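Local coordinates for protein NADH:ubiquinone oxidoreductase, Na translocating, C subunit (Parabacteroides distasonis, PDB 3LWX) that is probably a subunit of a membrane-bound respiratory complex and carries a domain of the FMN-binding family, at residues V26-S30 with S31-T35. Numbering follows the deposited sequence. Where two conformers were deposited one is given.
Sequences VNVSS and SEAET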
ATOM      1  N   VAL A  26      -0.356   0.422 -12.778  1.00  8.04           N
ATOM      2  CA  VAL A  26      -1.049   1.293 -13.733  1.00  8.38           C
ATOM      3  C   VAL A  26      -0.591   2.716 -13.434  1.00  8.04           C
ATOM      4  O   VAL A  26      -0.782   3.212 -12.319  1.00  8.60           O
ATOM      5  CB  VAL A  26      -2.568   1.124 -13.633  1.00  9.33           C
ATOM      6  CG1 VAL A  26      -3.284   2.180 -14.472  1.00 10.89           C
ATOM      7  CG2 VAL A  26      -2.953  -0.303 -14.022  1.00 11.16           C
ATOM      8  N   ASN A  27       0.006   3.362 -14.439  1.00  8.65           N
ATOM      9  CA  ASN A  27       0.603   4.681 -14.310  1.00  9.14           C
ATOM     10  C   ASN A  27      -0.073   5.644 -15.255  1.00 10.24           C
ATOM     11  O   ASN A  27       0.188   5.612 -16.454  1.00 12.30           O
ATOM     12  CB  ASN A  27       2.100   4.595 -14.588  1.00  9.57           C
ATOM     13  CG  ASN A  27       2.828   3.919 -13.461  1.00  9.79           C
ATOM     14  OD1 ASN A  27       3.300   4.581 -12.540  1.00 11.54           O
ATOM     15  ND2 ASN A  27       2.838   2.593 -13.468  1.00 10.31           N
ATOM     16  N   VAL A  28      -0.963   6.464 -14.724  1.00 10.56           N
ATOM     17  CA  VAL A  28      -1.696   7.439 -15.523  1.00 10.63           C
ATOM     18  C   VAL A  28      -1.621   8.811 -14.877  1.00 10.21           C
ATOM     19  O   VAL A  28      -1.257   8.954 -13.710  1.00 11.11           O
ATOM     20  CB  VAL A  28      -3.167   7.011 -15.732  1.00 12.15           C
ATOM     21  CG1 VAL A  28      -3.226   5.675 -16.465  1.00 13.58           C
ATOM     22  CG2 VAL A  28      -3.935   6.966 -14.413  1.00 13.01           C
ATOM     23  N   SER A  29      -1.974   9.831 -15.652  1.00 11.31           N
ATOM     24  CA  SER A  29      -1.954  11.200 -15.167  1.00 11.63           C
ATOM     25  C   SER A  29      -3.178  11.477 -14.311  1.00 10.83           C
ATOM     26  O   SER A  29      -4.140  10.707 -14.296  1.00 10.81           O
ATOM     27  CB  SER A  29      -1.919  12.187 -16.320  1.00 12.97           C
ATOM     28  OG  SER A  29      -3.142  12.178 -17.019  1.00 15.21           O
ATOM     29  N   SER A  30      -3.150  12.604 -13.623  1.00 11.31           N
ATOM     30  CA  SER A  30      -4.235  13.001 -12.741  0.50 10.65           C
ATOM     31  C   SER A  30      -5.577  13.055 -13.461  1.00 10.60           C
ATOM     32  O   SER A  30      -6.584  12.601 -12.937  1.00 10.94           O
ATOM     33  CB  SER A  30      -3.932  14.368 -12.125  0.50 11.83           C
ATOM     34  OG  SER A  30      -4.989  14.798 -11.279  0.50 10.12           O
ATOM     35  N   SER A  31      -5.579  13.609 -14.682  1.00 10.54           N
ATOM     36  CA  SER A  31      -6.827  13.760 -15.437  1.00 11.55           C
ATOM     37  C   SER A  31      -7.393  12.451 -15.962  1.00 11.26           C
ATOM     38  O   SER A  31      -8.554  12.399 -16.326  1.00 12.17           O
ATOM     39  CB  SER A  31      -6.640  14.737 -16.601  1.00 12.73           C
ATOM     40  OG  SER A  31      -5.861  14.158 -17.629  1.00 15.61           O
ATOM     41  N   GLU A  32      -6.582  11.394 -15.953  1.00 10.99           N
ATOM     42  CA  GLU A  32      -7.000  10.064 -16.380  1.00 10.84           C
ATOM     43  C   GLU A  32      -7.372   9.138 -15.223  1.00  9.46           C
ATOM     44  O   GLU A  32      -7.929   8.067 -15.427  1.00  9.82           O
ATOM     45  CB  GLU A  32      -5.849   9.393 -17.128  1.00 11.62           C
ATOM     46  CG  GLU A  32      -5.409  10.069 -18.398  1.00 14.36           C
ATOM     47  CD  GLU A  32      -4.120   9.471 -18.906  1.00 18.21           C
ATOM     48  OE1 GLU A  32      -3.048   9.845 -18.394  1.00 19.99           O
ATOM     49  OE2 GLU A  32      -4.191   8.612 -19.798  1.00 22.37           O
ATOM     50  N   ALA A  33      -7.032   9.552 -14.009  1.00  9.47           N
ATOM     51  CA  ALA A  33      -7.107   8.646 -12.871  1.00  9.25           C
ATOM     52  C   ALA A  33      -8.508   8.190 -12.498  1.00  8.73           C
ATOM     53  O   ALA A  33      -8.683   7.020 -12.150  1.00  9.35           O
ATOM     54  CB  ALA A  33      -6.444   9.280 -11.669  1.00  9.74           C
ATOM     55  N   GLU A  34      -9.504   9.070 -12.584  1.00  8.74           N
ATOM     56  CA  GLU A  34     -10.845   8.666 -12.166  0.50  8.80           C
ATOM     57  C   GLU A  34     -11.410   7.574 -13.077  1.00  9.49           C
ATOM     58  O   GLU A  34     -11.919   6.560 -12.592  1.00  9.72           O
ATOM     59  CB  GLU A  34     -11.806   9.858 -12.065  0.50  9.47           C
ATOM     60  CG  GLU A  34     -13.180   9.456 -11.509  0.50 11.08           C
ATOM     61  CD  GLU A  34     -14.109  10.629 -11.269  0.50 12.55           C
ATOM     62  OE1 GLU A  34     -13.805  11.730 -11.768  0.50 13.01           O
ATOM     63  OE2 GLU A  34     -15.144  10.439 -10.590  0.50 15.33           O
ATOM     64  N   THR A  35     -11.317   7.752 -14.387  1.00  9.94           N
ATOM     65  CA  THR A  35     -11.828   6.755 -15.324  0.50  9.95           C
ATOM     66  C   THR A  35     -11.057   5.450 -15.233  1.00  9.99           C
ATOM     67  O   THR A  35     -11.644   4.365 -15.217  1.00 11.17           O
ATOM     68  CB  THR A  35     -11.758   7.274 -16.753  0.50 10.20           C
ATOM     69  OG1 THR A  35     -12.530   8.472 -16.834  0.50 11.18           O
ATOM     70  CG2 THR A  35     -12.311   6.239 -17.726  0.50 10.36           C
TER
HETATM   71  O   HOH W   1      -9.241  11.893 -13.267  1.00 11.21           O
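Ser-31 reaches back from the first turn of its helix to Ser-29. Its OG sits between its own backbone N and carbonyl carbon (chi1 72°), which puts it 3.4 Å from Ser-29 OG, at most a weak hydrogen bond; a short hydroxyl suits this exposed place.

Glu-32 carries the main contact. Its CG stands anti to its own carbonyl carbon and the chain runs on extended, which carries the carboxylate back alongside Ser-29. There OE1 accepts two bonds from one residue. Ser-29 N gives a fairly straight one of 2.9 Å to Glu-32 OE1 (N-H...O 163°), arriving from above the carboxylate plane, 38° out of it. This is the glutamate half of a capping box. Ser-29 OG donates the other bond, 2.7 Å to Glu-32 OE1, on the anti side and near that plane; the hydroxyl thus serves the carboxylate rather than Glu-32 N, and the box is incomplete. Serine fits because its short hydroxyl lies beside its own N-H, and glutamate because its chain spans three residues back. Two donors on one oxygen should limit the rotation of the carboxylate. Glu-32 N bonds to Ser-29 O at 3.0 Å, and Glu-32 CB packs on Val-28 CB at 3.8 Å.

Ala-33 N bonds to Ser-30 O at 3.3 Å, and its small, buried methyl lets Val-28 CG2 lie close to Ala-33 CA.

At Glu-34 a water stands where a direct i to i+4 bond would otherwise form, donating to Ser-30 O (2.8 Å) and accepting from Glu-34 N (2.9 Å).

The loop leaving helix 4-23 turns here into helix 30-40, which leads into strand 41-48, at the surface of the chain. Branched, apolar Val-28 also meets Leu-21, and Ser-30 and Ala-33 meet Asn-14, all on helix 4-23.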